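Local coordinates for dihydropteridine reductase (Dictyostelium discoideum, PDB 3ORF), which catalyses the NADH- or NADPH-dependent reduction of quinonoid dihydropteridine, which probably keeps tetrahydrobiopterin available to the aromatic amino acid hydroxylases, at residues V39-D53 and N57-S69. Numbering follows the deposited sequence.
Sequences VKFFKSKSWNTISID and NPNADHSFTIKDS. With NAD (nicotinamide-adenine-dinucleotide), chain E.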
ATOM      1  N   VAL A  39       0.224 -10.320 -24.628  1.00 34.51           N
ATOM      2  CA  VAL A  39      -0.170  -9.644 -25.889  1.00 35.12           C
ATOM      3  C   VAL A  39      -0.063 -10.683 -27.020  1.00 36.38           C
ATOM      4  O   VAL A  39      -1.012 -10.875 -27.809  1.00 36.64           O
ATOM      5  CB  VAL A  39       0.714  -8.416 -26.182  1.00 34.93           C
ATOM      6  CG1 VAL A  39       0.552  -7.966 -27.657  1.00 37.20           C
ATOM      7  CG2 VAL A  39       0.373  -7.282 -25.208  1.00 28.42           C
ATOM      8  N   LYS A  40       1.062 -11.397 -27.022  1.00 36.47           N
ATOM      9  CA  LYS A  40       1.358 -12.373 -28.058  1.00 39.47           C
ATOM     10  C   LYS A  40       0.246 -13.431 -28.105  1.00 40.19           C
ATOM     11  O   LYS A  40      -0.269 -13.742 -29.186  1.00 40.57           O
ATOM     12  CB  LYS A  40       2.717 -13.039 -27.809  1.00 40.44           C
ATOM     13  CG  LYS A  40       3.470 -13.504 -29.018  1.00 45.11           C
ATOM     14  CD  LYS A  40       3.989 -14.947 -28.845  1.00 54.02           C
ATOM     15  CE  LYS A  40       5.470 -15.040 -28.480  1.00 59.00           C
ATOM     16  NZ  LYS A  40       6.152 -16.313 -29.040  1.00 60.70           N
ATOM     17  N   PHE A  41      -0.111 -13.986 -26.943  1.00 38.42           N
ATOM     18  CA  PHE A  41      -1.110 -15.030 -26.896  1.00 38.66           C
ATOM     19  C   PHE A  41      -2.495 -14.491 -27.308  1.00 38.50           C
ATOM     20  O   PHE A  41      -3.242 -15.153 -28.057  1.00 38.94           O
ATOM     21  CB  PHE A  41      -1.193 -15.652 -25.478  1.00 38.95           C
ATOM     22  CG  PHE A  41      -2.023 -16.891 -25.421  1.00 40.21           C
ATOM     23  CD1 PHE A  41      -1.427 -18.157 -25.516  1.00 42.83           C
ATOM     24  CD2 PHE A  41      -3.432 -16.804 -25.328  1.00 41.12           C
ATOM     25  CE1 PHE A  41      -2.261 -19.363 -25.487  1.00 44.40           C
ATOM     26  CE2 PHE A  41      -4.244 -17.974 -25.289  1.00 41.88           C
ATOM     27  CZ  PHE A  41      -3.650 -19.253 -25.378  1.00 42.15           C
ATOM     28  N   PHE A  42      -2.869 -13.317 -26.830  1.00 37.25           N
ATOM     29  CA  PHE A  42      -4.186 -12.823 -27.267  1.00 38.30           C
ATOM     30  C   PHE A  42      -4.257 -12.578 -28.755  1.00 40.14           C
ATOM     31  O   PHE A  42      -5.233 -12.959 -29.391  1.00 40.25           O
ATOM     32  CB  PHE A  42      -4.687 -11.637 -26.462  1.00 37.10           C
ATOM     33  CG  PHE A  42      -5.378 -12.056 -25.159  1.00 37.37           C
ATOM     34  CD1 PHE A  42      -4.646 -12.717 -24.133  1.00 32.37           C
ATOM     35  CD2 PHE A  42      -6.719 -11.788 -24.956  1.00 34.74           C
ATOM     36  CE1 PHE A  42      -5.242 -13.103 -22.935  1.00 31.95           C
ATOM     37  CE2 PHE A  42      -7.357 -12.161 -23.721  1.00 36.73           C
ATOM     38  CZ  PHE A  42      -6.620 -12.861 -22.723  1.00 33.69           C
ATOM     39  N   LYS A  43      -3.189 -11.986 -29.284  1.00 42.84           N
ATOM     40  CA  LYS A  43      -3.041 -11.699 -30.712  1.00 45.80           C
ATOM     41  C   LYS A  43      -3.197 -13.004 -31.525  1.00 47.41           C
ATOM     42  O   LYS A  43      -3.953 -13.026 -32.483  1.00 49.05           O
ATOM     43  CB  LYS A  43      -1.736 -10.951 -30.974  1.00 45.30           C
ATOM     44  CG  LYS A  43      -1.573 -10.413 -32.404  1.00 51.87           C
ATOM     45  CD  LYS A  43      -0.253  -9.688 -32.537  1.00 53.87           C
ATOM     46  CE  LYS A  43       0.123  -9.409 -34.006  1.00 60.96           C
ATOM     47  NZ  LYS A  43       1.241  -8.414 -34.168  1.00 61.46           N
ATOM     48  N   SER A  44      -2.616 -14.117 -31.059  1.00 47.23           N
ATOM     49  CA  SER A  44      -2.826 -15.420 -31.726  1.00 48.05           C
ATOM     50  C   SER A  44      -4.270 -15.948 -31.749  1.00 48.28           C
ATOM     51  O   SER A  44      -4.625 -16.761 -32.578  1.00 50.52           O
ATOM     52  CB  SER A  44      -1.859 -16.475 -31.175  1.00 47.52           C
ATOM     53  OG  SER A  44      -2.402 -17.169 -30.079  1.00 48.00           O
ATOM     54  N   LYS A  45      -5.113 -15.494 -30.839  1.00 46.75           N
ATOM     55  CA  LYS A  45      -6.519 -15.918 -30.797  1.00 46.55           C
ATOM     56  C   LYS A  45      -7.388 -14.848 -31.469  1.00 46.35           C
ATOM     57  O   LYS A  45      -8.604 -14.801 -31.311  1.00 47.19           O
ATOM     58  CB  LYS A  45      -6.925 -16.176 -29.327  1.00 45.88           C
ATOM     59  CG  LYS A  45      -6.170 -17.373 -28.697  1.00 46.39           C
ATOM     60  CD  LYS A  45      -6.776 -18.716 -29.164  1.00 52.35           C
ATOM     61  CE  LYS A  45      -6.112 -19.887 -28.459  1.00 53.29           C
ATOM     62  NZ  LYS A  45      -4.770 -20.130 -29.007  1.00 53.83           N
ATOM     63  N   SER A  46      -6.724 -13.965 -32.214  1.00 46.71           N
ATOM     64  CA  SER A  46      -7.376 -12.918 -32.991  1.00 48.13           C
ATOM     65  C   SER A  46      -8.075 -11.816 -32.178  1.00 47.65           C
ATOM     66  O   SER A  46      -9.016 -11.232 -32.671  1.00 49.02           O
ATOM     67  CB  SER A  46      -8.319 -13.528 -34.065  1.00 51.18           C
ATOM     68  OG  SER A  46      -7.617 -14.490 -34.868  1.00 53.14           O
ATOM     69  N   TRP A  47      -7.622 -11.528 -30.944  1.00 44.99           N
ATOM     70  CA  TRP A  47      -8.082 -10.341 -30.256  1.00 43.21           C
ATOM     71  C   TRP A  47      -7.238  -9.169 -30.738  1.00 43.57           C
ATOM     72  O   TRP A  47      -6.090  -9.309 -31.147  1.00 43.26           O
ATOM     73  CB  TRP A  47      -7.952 -10.491 -28.720  1.00 42.40           C
ATOM     74  CG  TRP A  47      -9.062 -11.288 -28.060  1.00 39.14           C
ATOM     75  CD1 TRP A  47      -9.574 -12.454 -28.462  1.00 40.51           C
ATOM     76  CD2 TRP A  47      -9.752 -10.935 -26.855  1.00 36.73           C
ATOM     77  NE1 TRP A  47     -10.582 -12.870 -27.625  1.00 39.32           N
ATOM     78  CE2 TRP A  47     -10.712 -11.947 -26.617  1.00 38.06           C
ATOM     79  CE3 TRP A  47      -9.679  -9.841 -25.994  1.00 32.84           C
ATOM     80  CZ2 TRP A  47     -11.592 -11.922 -25.519  1.00 34.23           C
ATOM     81  CZ3 TRP A  47     -10.555  -9.785 -24.904  1.00 33.59           C
ATOM     82  CH2 TRP A  47     -11.508 -10.835 -24.681  1.00 34.08           C
ATOM     83  N   ASN A  48      -7.814  -7.993 -30.651  1.00 44.16           N
ATOM     84  CA  ASN A  48      -7.094  -6.789 -30.861  1.00 45.93           C
ATOM     85  C   ASN A  48      -6.380  -6.482 -29.504  1.00 43.94           C
ATOM     86  O   ASN A  48      -6.990  -6.562 -28.407  1.00 41.86           O
ATOM     87  CB  ASN A  48      -8.140  -5.764 -31.229  1.00 48.99           C
ATOM     88  CG  ASN A  48      -7.581  -4.583 -31.930  1.00 56.12           C
ATOM     89  OD1 ASN A  48      -7.375  -3.543 -31.311  1.00 62.63           O
ATOM     90  ND2 ASN A  48      -7.335  -4.714 -33.240  1.00 63.63           N
ATOM     91  N   THR A  49      -5.082  -6.174 -29.582  1.00 43.16           N
ATOM     92  CA  THR A  49      -4.254  -5.939 -28.400  1.00 41.02           C
ATOM     93  C   THR A  49      -3.761  -4.498 -28.269  1.00 41.54           C
ATOM     94  O   THR A  49      -3.388  -3.886 -29.269  1.00 43.52           O
ATOM     95  CB  THR A  49      -3.019  -6.824 -28.444  1.00 39.88           C
ATOM     96  OG1 THR A  49      -2.266  -6.527 -29.636  1.00 42.69           O
ATOM     97  CG2 THR A  49      -3.422  -8.277 -28.417  1.00 39.21           C
ATOM     98  N   ILE A  50      -3.734  -3.970 -27.043  1.00 39.04           N
ATOM     99  CA  ILE A  50      -3.244  -2.612 -26.783  1.00 38.10           C
ATOM    100  C   ILE A  50      -2.278  -2.649 -25.592  1.00 37.15           C
ATOM    101  O   ILE A  50      -2.562  -3.345 -24.582  1.00 36.00           O
ATOM    102  CB  ILE A  50      -4.361  -1.672 -26.432  1.00 39.04           C
ATOM    103  CG1 ILE A  50      -5.355  -1.562 -27.579  1.00 39.96           C
ATOM    104  CG2 ILE A  50      -3.811  -0.316 -26.123  1.00 38.58           C
ATOM    105  CD1 ILE A  50      -6.706  -1.493 -27.097  1.00 40.62           C
ATOM    106  N   SER A  51      -1.165  -1.918 -25.678  1.00 35.90           N
ATOM    107  CA  SER A  51      -0.125  -1.968 -24.641  1.00 35.35           C
ATOM    108  C   SER A  51       0.206  -0.559 -24.173  1.00 35.87           C
ATOM    109  O   SER A  51       0.402   0.326 -24.997  1.00 37.52           O
ATOM    110  CB  SER A  51       1.131  -2.718 -25.169  1.00 34.25           C
ATOM    111  OG  SER A  51       2.290  -2.575 -24.352  1.00 36.07           O
ATOM    112  N   ILE A  52       0.183  -0.336 -22.852  1.00 34.18           N
ATOM    113  CA  ILE A  52       0.748   0.874 -22.251  1.00 33.87           C
ATOM    114  C   ILE A  52       1.956   0.430 -21.408  1.00 33.56           C
ATOM    115  O   ILE A  52       1.866  -0.522 -20.626  1.00 32.54           O
ATOM    116  CB  ILE A  52      -0.288   1.615 -21.325  1.00 33.48           C
ATOM    117  CG1 ILE A  52      -1.593   1.983 -22.071  1.00 32.08           C
ATOM    118  CG2 ILE A  52       0.342   2.840 -20.628  1.00 31.47           C
ATOM    119  CD1 ILE A  52      -2.823   2.213 -21.089  1.00 26.79           C
ATOM    120  N   ASP A  53       3.075   1.112 -21.575  1.00 35.45           N
ATOM    121  CA  ASP A  53       4.334   0.796 -20.873  1.00 37.07           C
ATOM    122  C   ASP A  53       5.293   2.002 -21.037  1.00 39.14           C
ATOM    123  O   ASP A  53       4.885   3.044 -21.651  1.00 39.40           O
ATOM    124  CB  ASP A  53       4.929  -0.521 -21.379  1.00 34.72           C
ATOM    125  CG  ASP A  53       5.782  -1.202 -20.337  1.00 36.14           C
ATOM    126  OD1 ASP A  53       6.479  -0.488 -19.557  1.00 37.61           O
ATOM    127  OD2 ASP A  53       5.731  -2.464 -20.260  1.00 35.23           O
ATOM    128  N   ASN A  57       5.517  -1.535 -27.461  1.00 42.85           N
ATOM    129  CA  ASN A  57       5.481  -2.961 -27.780  1.00 43.06           C
ATOM    130  C   ASN A  57       5.010  -3.068 -29.203  1.00 45.23           C
ATOM    131  O   ASN A  57       3.773  -3.047 -29.452  1.00 45.34           O
ATOM    132  CB  ASN A  57       4.545  -3.787 -26.892  1.00 40.98           C
ATOM    133  CG  ASN A  57       4.590  -5.281 -27.253  1.00 43.37           C
ATOM    134  OD1 ASN A  57       4.088  -6.131 -26.499  1.00 39.46           O
ATOM    135  ND2 ASN A  57       5.197  -5.613 -28.416  1.00 38.69           N
ATOM    136  N   PRO A  58       5.974  -3.166 -30.156  1.00 46.64           N
ATOM    137  CA  PRO A  58       5.606  -3.008 -31.577  1.00 49.16           C
ATOM    138  C   PRO A  58       4.801  -4.209 -32.003  1.00 49.59           C
ATOM    139  O   PRO A  58       4.078  -4.123 -32.930  1.00 51.21           O
ATOM    140  CB  PRO A  58       6.968  -2.940 -32.305  1.00 50.07           C
ATOM    141  CG  PRO A  58       7.957  -3.647 -31.375  1.00 48.34           C
ATOM    142  CD  PRO A  58       7.405  -3.507 -29.963  1.00 46.35           C
ATOM    143  N   ASN A  59       4.896  -5.319 -31.288  1.00 50.04           N
ATOM    144  CA  ASN A  59       4.077  -6.491 -31.593  1.00 51.34           C
ATOM    145  C   ASN A  59       2.581  -6.269 -31.322  1.00 51.14           C
ATOM    146  O   ASN A  59       1.730  -6.918 -31.899  1.00 52.44           O
ATOM    147  CB  ASN A  59       4.636  -7.699 -30.838  1.00 51.42           C
ATOM    148  CG  ASN A  59       3.902  -9.003 -31.169  1.00 55.24           C
ATOM    149  OD1 ASN A  59       3.366  -9.672 -30.273  1.00 55.46           O
ATOM    150  ND2 ASN A  59       3.888  -9.376 -32.460  1.00 58.85           N
ATOM    151  N   ALA A  60       2.247  -5.323 -30.466  1.00 50.55           N
ATOM    152  CA  ALA A  60       0.855  -5.039 -30.207  1.00 50.57           C
ATOM    153  C   ALA A  60       0.251  -4.189 -31.321  1.00 52.55           C
ATOM    154  O   ALA A  60       0.961  -3.420 -32.014  1.00 52.67           O
ATOM    155  CB  ALA A  60       0.703  -4.336 -28.884  1.00 49.56           C
ATOM    156  N   ASP A  61      -1.078  -4.309 -31.444  1.00 52.68           N
ATOM    157  CA  ASP A  61      -1.846  -3.633 -32.478  1.00 54.64           C
ATOM    158  C   ASP A  61      -1.888  -2.147 -32.190  1.00 54.08           C
ATOM    159  O   ASP A  61      -1.842  -1.329 -33.109  1.00 54.11           O
ATOM    160  CB  ASP A  61      -3.244  -4.300 -32.692  1.00 55.12           C
ATOM    161  CG  ASP A  61      -3.107  -5.774 -33.156  1.00 58.78           C
ATOM    162  OD1 ASP A  61      -2.275  -6.055 -34.076  1.00 62.02           O
ATOM    163  OD2 ASP A  61      -3.754  -6.671 -32.568  1.00 62.52           O
ATOM    164  N   HIS A  62      -1.948  -1.797 -30.912  1.00 51.73           N
ATOM    165  CA  HIS A  62      -1.777  -0.410 -30.551  1.00 52.44           C
ATOM    166  C   HIS A  62      -0.842  -0.330 -29.368  1.00 50.51           C
ATOM    167  O   HIS A  62      -1.005  -1.073 -28.400  1.00 48.82           O
ATOM    168  CB  HIS A  62      -3.097   0.211 -30.147  1.00 53.12           C
ATOM    169  CG  HIS A  62      -4.142   0.220 -31.216  1.00 57.55           C
ATOM    170  ND1 HIS A  62      -4.324   1.292 -32.068  1.00 62.70           N
ATOM    171  CD2 HIS A  62      -5.110  -0.676 -31.523  1.00 60.24           C
ATOM    172  CE1 HIS A  62      -5.346   1.043 -32.869  1.00 65.04           C
ATOM    173  NE2 HIS A  62      -5.846  -0.143 -32.555  1.00 65.61           N
ATOM    174  N   SER A  63       0.119   0.580 -29.416  1.00 49.35           N
ATOM    175  CA  SER A  63       1.082   0.670 -28.317  1.00 47.58           C
ATOM    176  C   SER A  63       1.246   2.121 -27.876  1.00 47.29           C
ATOM    177  O   SER A  63       1.448   3.005 -28.720  1.00 47.68           O
ATOM    178  CB  SER A  63       2.434   0.026 -28.710  1.00 47.24           C
ATOM    179  OG  SER A  63       3.467   0.372 -27.804  1.00 45.73           O
ATOM    180  N   PHE A  64       1.179   2.356 -26.566  1.00 44.38           N
ATOM    181  CA  PHE A  64       1.298   3.699 -26.010  1.00 44.60           C
ATOM    182  C   PHE A  64       2.415   3.751 -24.986  1.00 43.62           C
ATOM    183  O   PHE A  64       2.670   2.782 -24.257  1.00 42.99           O
ATOM    184  CB  PHE A  64      -0.007   4.179 -25.372  1.00 43.95           C
ATOM    185  CG  PHE A  64      -1.142   4.322 -26.354  1.00 48.69           C
ATOM    186  CD1 PHE A  64      -2.036   3.267 -26.561  1.00 46.55           C
ATOM    187  CD2 PHE A  64      -1.296   5.487 -27.098  1.00 50.61           C
ATOM    188  CE1 PHE A  64      -3.057   3.358 -27.472  1.00 52.56           C
ATOM    189  CE2 PHE A  64      -2.342   5.597 -28.025  1.00 56.79           C
ATOM    190  CZ  PHE A  64      -3.224   4.524 -28.222  1.00 55.06           C
ATOM    191  N   THR A  65       3.029   4.914 -24.895  1.00 43.69           N
ATOM    192  CA  THR A  65       4.150   5.133 -24.060  1.00 43.76           C
ATOM    193  C   THR A  65       3.698   6.148 -23.027  1.00 43.86           C
ATOM    194  O   THR A  65       2.920   7.086 -23.369  1.00 44.83           O
ATOM    195  CB  THR A  65       5.298   5.638 -24.938  1.00 46.50           C
ATOM    196  OG1 THR A  65       6.423   4.828 -24.713  1.00 45.67           O
ATOM    197  CG2 THR A  65       5.609   7.164 -24.790  1.00 47.97           C
ATOM    198  N   ILE A  66       4.140   5.971 -21.769  1.00 40.58           N
ATOM    199  CA  ILE A  66       3.885   6.975 -20.723  1.00 40.68           C
ATOM    200  C   ILE A  66       5.211   7.361 -20.118  1.00 41.58           C
ATOM    201  O   ILE A  66       6.090   6.527 -20.077  1.00 39.33           O
ATOM    202  CB  ILE A  66       2.883   6.473 -19.672  1.00 39.15           C
ATOM    203  CG1 ILE A  66       3.226   5.043 -19.224  1.00 35.18           C
ATOM    204  CG2 ILE A  66       1.456   6.534 -20.260  1.00 40.36           C
ATOM    205  CD1 ILE A  66       2.449   4.682 -17.955  1.00 39.98           C
ATOM    206  N   LYS A  67       5.393   8.633 -19.750  1.00 45.09           N
ATOM    207  CA  LYS A  67       6.701   9.101 -19.300  1.00 49.67           C
ATOM    208  C   LYS A  67       6.716   8.781 -17.836  1.00 50.16           C
ATOM    209  O   LYS A  67       7.780   8.582 -17.281  1.00 51.02           O
ATOM    210  CB  LYS A  67       7.004  10.618 -19.489  1.00 51.51           C
ATOM    211  CG  LYS A  67       6.562  11.363 -20.801  1.00 57.49           C
ATOM    212  CD  LYS A  67       7.607  11.343 -21.992  1.00 63.63           C
ATOM    213  CE  LYS A  67       8.855  12.242 -21.800  1.00 64.00           C
ATOM    214  NZ  LYS A  67      10.015  11.758 -22.639  1.00 64.04           N
ATOM    215  N   ASP A  68       5.526   8.714 -17.217  1.00 52.01           N
ATOM    216  CA  ASP A  68       5.394   8.302 -15.807  1.00 52.07           C
ATOM    217  C   ASP A  68       4.018   7.734 -15.510  1.00 51.50           C
ATOM    218  O   ASP A  68       3.188   7.586 -16.413  1.00 51.64           O
ATOM    219  CB  ASP A  68       5.688   9.477 -14.873  1.00 53.90           C
ATOM    220  CG  ASP A  68       4.810  10.678 -15.155  1.00 56.20           C
ATOM    221  OD1 ASP A  68       5.345  11.752 -15.537  1.00 61.67           O
ATOM    222  OD2 ASP A  68       3.584  10.558 -15.009  1.00 58.07           O
ATOM    223  N   SER A  69       3.785   7.400 -14.242  1.00 50.64           N
ATOM    224  CA  SER A  69       2.504   6.839 -13.841  1.00 49.97           C
ATOM    225  C   SER A  69       1.639   7.896 -13.155  1.00 49.56           C
ATOM    226  O   SER A  69       0.588   7.582 -12.663  1.00 50.85           O
ATOM    227  CB  SER A  69       2.714   5.617 -12.961  1.00 48.71           C
ATOM    228  OG  SER A  69       1.822   4.564 -13.316  1.00 49.99           O
TER
HETATM  229  PA  NAD E 901       9.227  -7.021 -16.143  1.00 34.60           P
HETATM  230  O1A NAD E 901      10.183  -6.161 -15.399  1.00 37.00           O
HETATM  231  O2A NAD E 901       9.638  -7.719 -17.392  1.00 32.27           O
HETATM  232  O5B NAD E 901       8.027  -6.027 -16.661  1.00 35.20           O
HETATM  233  C5B NAD E 901       7.319  -5.086 -15.939  1.00 35.50           C
HETATM  234  C4B NAD E 901       6.864  -4.027 -16.959  1.00 35.46           C
HETATM  235  O4B NAD E 901       6.152  -3.012 -16.192  1.00 36.35           O
HETATM  236  C3B NAD E 901       8.107  -3.305 -17.545  1.00 36.75           C
HETATM  237  O3B NAD E 901       7.879  -3.061 -18.913  1.00 36.88           O
HETATM  238  C2B NAD E 901       8.077  -1.926 -16.919  1.00 38.45           C
HETATM  239  O2B NAD E 901       8.549  -0.924 -17.834  1.00 40.13           O
HETATM  240  C1B NAD E 901       6.561  -1.743 -16.695  1.00 38.25           C
HETATM  241  N9A NAD E 901       6.196  -0.803 -15.599  1.00 38.27           N
HETATM  242  C8A NAD E 901       6.848  -0.701 -14.412  1.00 36.75           C
HETATM  243  N7A NAD E 901       6.183   0.206 -13.679  1.00 40.02           N
HETATM  244  C5A NAD E 901       5.137   0.709 -14.405  1.00 38.71           C
HETATM  245  C6A NAD E 901       4.110   1.677 -14.176  1.00 38.64           C
HETATM  246  N6A NAD E 901       4.071   2.409 -13.035  1.00 37.52           N
HETATM  247  N1A NAD E 901       3.178   1.911 -15.144  1.00 37.07           N
HETATM  248  C2A NAD E 901       3.243   1.259 -16.298  1.00 33.82           C
HETATM  249  N3A NAD E 901       4.202   0.341 -16.536  1.00 33.58           N
HETATM  250  C4A NAD E 901       5.170   0.063 -15.635  1.00 35.47           C
HETATM  251  O3  NAD E 901       8.609  -7.975 -15.053  1.00 31.68           O
HETATM  252  PN  NAD E 901       7.867  -9.311 -15.210  1.00 39.18           P
HETATM  253  O1N NAD E 901       8.917 -10.328 -14.884  1.00 41.13           O
HETATM  254  O2N NAD E 901       6.986  -9.372 -16.449  1.00 36.14           O
HETATM  255  O5D NAD E 901       6.833  -9.337 -13.960  1.00 42.49           O
HETATM  256  C5D NAD E 901       5.448  -8.989 -14.092  1.00 50.66           C
HETATM  257  C4D NAD E 901       4.784  -8.895 -12.704  1.00 55.69           C
HETATM  258  O4D NAD E 901       5.181 -10.033 -11.894  1.00 59.36           O
HETATM  259  C3D NAD E 901       5.124  -7.666 -11.854  1.00 56.37           C
HETATM  260  O3D NAD E 901       3.837  -7.093 -11.430  1.00 53.22           O
HETATM  261  C2D NAD E 901       5.871  -8.229 -10.636  1.00 59.37           C
HETATM  262  O2D NAD E 901       5.586  -7.356  -9.532  1.00 58.46           O
HETATM  263  C1D NAD E 901       5.073  -9.547 -10.519  1.00 60.63           C
HETATM  264  N1N NAD E 901       5.205 -10.730  -9.552  1.00 62.96           N
HETATM  265  C2N NAD E 901       6.159 -11.833  -9.697  1.00 63.57           C
HETATM  266  C3N NAD E 901       6.131 -12.876  -8.706  1.00 61.26           C
HETATM  267  C7N NAD E 901       7.066 -14.116  -8.730  1.00 55.51           C
HETATM  268  O7N NAD E 901       7.613 -14.496  -7.677  1.00 56.55           O
HETATM  269  N7N NAD E 901       7.145 -14.738  -9.925  1.00 38.14           N
HETATM  270  C4N NAD E 901       5.187 -12.839  -7.651  1.00 63.76           C
HETATM  271  C5N NAD E 901       4.263 -11.792  -7.551  1.00 62.21           C
HETATM  272  C6N NAD E 901       4.278 -10.765  -8.481  1.00 59.60           C
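Thr49 turns OG1 between its backbone N and carbonyl carbon (chi1 59°), and Asp61 sets its carboxylate beside its own backbone N (chi1 -62°); together these torsions close a small polar cluster between neighbouring parallel strands of the Rossmann fold. A threonine hydroxyl suits this place because it both gives and accepts: Asp61 N donates to Thr49 OG1 at 3.1 Å, while OG1 and the backbone N of Thr49 each make a weak bond to OD2 of Asp61. Nearby, the extended chain of Lys43, on helix 33-44, carries NZ to a lone pair of the Asn59 carbonyl O, 2.8 Å away, tying the helix to the turn that precedes strand 62-65. At the end of that turn the small methyl of Ala60 packs against Val39 CG1 of the same helix.

From Thr49 onward, strand 62-65, at the edge of the sheet, pairs in parallel with 48-53. Its ladder runs from His62 N on Thr49 O to Ile66 N on Asp53 O; the shortest rung is Phe64 N to Ser51 O (2.7 Å). On the face bearing Ile50, Ile52, His62 and Phe64, the CG2 methyl of beta-branched Ile50 meets the edge of the Phe64 ring, CG2 to CE1 4.0 Å, and helix 71-82 packs against that ring through Val77 and Ile81. Beyond the strand, Ile66 CD1 touches both Ile52 CG2 and the adenine. An acidic residue ending the second strand and gripping the adenosine ribose diol is familiar from NAD-binding Rossmann folds; here Asp53 OD1 accepts from O2B of NAD and OD2 from O3B, the latter at 2.6 Å.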